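Local coordinates for major allergen Dau c 1 (Daucus carota, PDB 2WQL), which is a carrot allergen and pathogenesis-related protein of the Bet v 1 family that probably binds small hydrophobic ligands in the cavity beneath its curved sheet, at residues R70-N75 with D82-D87. The protein carries 4 engineered substitutions. Sequence-based numbering, arbitrary orientation.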
ATOM      1  N   ARG A  70       3.650  -8.045  32.413  1.00 22.94           N
ATOM      2  CA  ARG A  70       4.588  -9.160  32.471  1.00 23.09           C
ATOM      3  C   ARG A  70       5.192  -9.373  31.096  1.00 23.10           C
ATOM      4  O   ARG A  70       4.474  -9.333  30.110  1.00 23.30           O
ATOM      5  CB  ARG A  70       3.864 -10.426  32.911  1.00 23.12           C
ATOM      6  CG  ARG A  70       4.712 -11.682  32.941  1.00 24.00           C
ATOM      7  CD  ARG A  70       3.885 -12.884  33.362  1.00 24.34           C
ATOM      8  NE  ARG A  70       2.897 -13.212  32.340  1.00 24.85           N
ATOM      9  CZ  ARG A  70       1.641 -13.573  32.572  1.00 24.66           C
ATOM     10  NH1 ARG A  70       1.170 -13.656  33.798  1.00 25.07           N
ATOM     11  NH2 ARG A  70       0.843 -13.837  31.557  1.00 24.39           N
ATOM     12  N   THR A  71       6.504  -9.593  31.031  1.00 23.06           N
ATOM     13  CA  THR A  71       7.160  -9.991  29.789  1.00 23.05           C
ATOM     14  C   THR A  71       7.093 -11.513  29.669  1.00 23.08           C
ATOM     15  O   THR A  71       7.595 -12.203  30.543  1.00 22.54           O
ATOM     16  CB  THR A  71       8.661  -9.594  29.772  1.00 23.35           C
ATOM     17  OG1 THR A  71       8.815  -8.180  29.977  1.00 23.17           O
ATOM     18  CG2 THR A  71       9.327 -10.004  28.436  1.00 22.80           C
ATOM     19  N   ASP A  72       6.490 -12.011  28.584  1.00 23.22           N
ATOM     20  CA  ASP A  72       6.336 -13.443  28.338  1.00 23.39           C
ATOM     21  C   ASP A  72       7.510 -13.989  27.537  1.00 23.54           C
ATOM     22  O   ASP A  72       7.916 -15.125  27.734  1.00 23.65           O
ATOM     23  CB  ASP A  72       5.037 -13.721  27.598  1.00 23.62           C
ATOM     24  CG  ASP A  72       3.815 -13.196  28.339  1.00 25.32           C
ATOM     25  OD1 ASP A  72       3.536 -13.683  29.456  1.00 27.55           O
ATOM     26  OD2 ASP A  72       3.121 -12.295  27.795  1.00 27.90           O
ATOM     27  N   ALA A  73       8.053 -13.189  26.620  1.00 23.92           N
ATOM     28  CA  ALA A  73       9.137 -13.647  25.722  1.00 23.97           C
ATOM     29  C   ALA A  73       9.842 -12.455  25.066  1.00 24.21           C
ATOM     30  O   ALA A  73       9.222 -11.433  24.754  1.00 24.22           O
ATOM     31  CB  ALA A  73       8.605 -14.596  24.658  1.00 23.45           C
ATOM     32  N   VAL A  74      11.148 -12.590  24.886  1.00 24.57           N
ATOM     33  CA  VAL A  74      11.952 -11.633  24.125  1.00 24.79           C
ATOM     34  C   VAL A  74      12.841 -12.391  23.158  1.00 24.89           C
ATOM     35  O   VAL A  74      13.478 -13.373  23.540  1.00 24.57           O
ATOM     36  CB  VAL A  74      12.899 -10.830  25.009  1.00 24.94           C
ATOM     37  CG1 VAL A  74      13.356  -9.565  24.309  1.00 24.72           C
ATOM     38  CG2 VAL A  74      12.254 -10.477  26.314  1.00 25.79           C
ATOM     39  N   ASN A  75      12.865 -11.951  21.907  1.00 25.29           N
ATOM     40  CA  ASN A  75      13.749 -12.536  20.919  1.00 25.57           C
ATOM     41  C   ASN A  75      14.538 -11.411  20.280  1.00 25.56           C
ATOM     42  O   ASN A  75      14.051 -10.719  19.417  1.00 25.45           O
ATOM     43  CB  ASN A  75      12.973 -13.364  19.895  1.00 25.55           C
ATOM     44  CG  ASN A  75      13.868 -14.228  19.061  1.00 26.34           C
ATOM     45  OD1 ASN A  75      14.883 -13.766  18.544  1.00 27.67           O
ATOM     46  ND2 ASN A  75      13.495 -15.493  18.900  1.00 27.89           N
ATOM     47  N   ASP A  82       6.828 -10.307  23.401  1.00 26.24           N
ATOM     48  CA  ASP A  82       5.505 -10.718  23.846  1.00 26.62           C
ATOM     49  C   ASP A  82       5.343 -10.342  25.306  1.00 26.06           C
ATOM     50  O   ASP A  82       6.234 -10.588  26.107  1.00 25.95           O
ATOM     51  CB  ASP A  82       5.334 -12.228  23.696  1.00 27.35           C
ATOM     52  CG  ASP A  82       5.575 -12.707  22.270  1.00 29.99           C
ATOM     53  OD1 ASP A  82       4.923 -12.191  21.346  1.00 33.91           O
ATOM     54  OD2 ASP A  82       6.429 -13.603  22.075  1.00 33.61           O
ATOM     55  N   SER A  83       4.204  -9.744  25.646  1.00 25.77           N
ATOM     56  CA  SER A  83       3.937  -9.304  27.005  1.00 25.77           C
ATOM     57  C   SER A  83       2.457  -9.237  27.297  1.00 25.76           C
ATOM     58  O   SER A  83       1.647  -9.085  26.370  1.00 26.23           O
ATOM     59  CB  SER A  83       4.531  -7.924  27.234  1.00 25.93           C
ATOM     60  OG  SER A  83       3.979  -6.992  26.324  1.00 26.16           O
ATOM     61  N   THR A  84       2.110  -9.334  28.585  1.00 25.27           N
ATOM     62  CA  THR A  84       0.713  -9.405  29.019  1.00 24.93           C
ATOM     63  C   THR A  84       0.414  -8.407  30.110  1.00 24.28           C
ATOM     64  O   THR A  84       1.142  -8.322  31.081  1.00 24.04           O
ATOM     65  CB  THR A  84       0.368 -10.795  29.561  1.00 25.09           C
ATOM     66  OG1 THR A  84       0.743 -11.780  28.601  1.00 26.33           O
ATOM     67  CG2 THR A  84      -1.136 -10.920  29.835  1.00 25.20           C
ATOM     68  N   VAL A  85      -0.658  -7.648  29.945  1.00 23.96           N
ATOM     69  CA  VAL A  85      -1.106  -6.743  31.002  1.00 23.98           C
ATOM     70  C   VAL A  85      -1.981  -7.564  31.931  1.00 24.09           C
ATOM     71  O   VAL A  85      -2.967  -8.145  31.491  1.00 24.03           O
ATOM     72  CB  VAL A  85      -1.905  -5.534  30.456  1.00 23.93           C
ATOM     73  CG1 VAL A  85      -2.241  -4.600  31.578  1.00 22.54           C
ATOM     74  CG2 VAL A  85      -1.114  -4.816  29.355  1.00 22.92           C
ATOM     75  N   ILE A  86      -1.610  -7.626  33.206  1.00 24.32           N
ATOM     76  CA  ILE A  86      -2.256  -8.549  34.142  1.00 24.45           C
ATOM     77  C   ILE A  86      -2.983  -7.885  35.313  1.00 24.86           C
ATOM     78  O   ILE A  86      -3.756  -8.548  36.011  1.00 24.65           O
ATOM     79  CB  ILE A  86      -1.247  -9.617  34.665  1.00 24.26           C
ATOM     80  CG1 ILE A  86      -0.131  -8.979  35.491  1.00 24.38           C
ATOM     81  CG2 ILE A  86      -0.655 -10.388  33.495  1.00 23.28           C
ATOM     82  CD1 ILE A  86       0.710  -9.987  36.260  1.00 23.59           C
ATOM     83  N   ASP A  87      -2.743  -6.595  35.534  1.00 25.40           N
ATOM     84  CA  ASP A  87      -3.372  -5.881  36.646  1.00 26.07           C
ATOM     85  C   ASP A  87      -3.407  -4.403  36.333  1.00 25.98           C
ATOM     86  O   ASP A  87      -2.711  -3.938  35.438  1.00 25.31           O
ATOM     87  CB  ASP A  87      -2.609  -6.113  37.966  1.00 26.47           C
ATOM     88  CG  ASP A  87      -3.448  -5.759  39.233  1.00 28.75           C
ATOM     89  OD1 ASP A  87      -4.685  -5.583  39.126  1.00 31.50           O
ATOM     90  OD2 ASP A  87      -2.865  -5.675  40.353  1.00 30.79           O
TER
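The carboxylate of D72 reaches across to T84 and accepts a hydrogen bond from the threonine hydroxyl, OG1 to OD2 2.6 Å, on the syn lone pair of that oxygen. The other carboxylate oxygen takes the salt bridge of R70, NE to D72 OD1 3.0 Å, along a nearly straight N-H...O path (161°) and with the acceptor close to the guanidinium plane. CG anti to the backbone nitrogen (chi1 177°) sends the arginine alongside T84, and a bend at chi3 turns NE back to D72; CG2 of I86 sits over one guanidinium face, 3.8 Å from NH1.

Beneath this cluster, R70 and T84 form an antiparallel hydrogen-bonded pair (R70 N to T84 O 2.9 Å, T84 N to R70 O 2.8 Å). The register then slips by one residue: D72 N and A73 N both donate to D82 O, at 2.9 and 3.2 Å, from the same face of its carbonyl plane. This is a classic beta bulge in the hairpin of strands 66-75 and 80-87. D82 N returns an almost linear bond to A73 O (179°), while the D82 carboxylate turns to H101 on the next strand.

S83, paired with T71 on the other face, lines the pocket holding the bound glycol ether. The bulge turns D72 onto the face of R70 and T84, and its carboxylate bridges them, one oxygen to each, where both partners would probably stabilise its negative charge on the face away from that ligand.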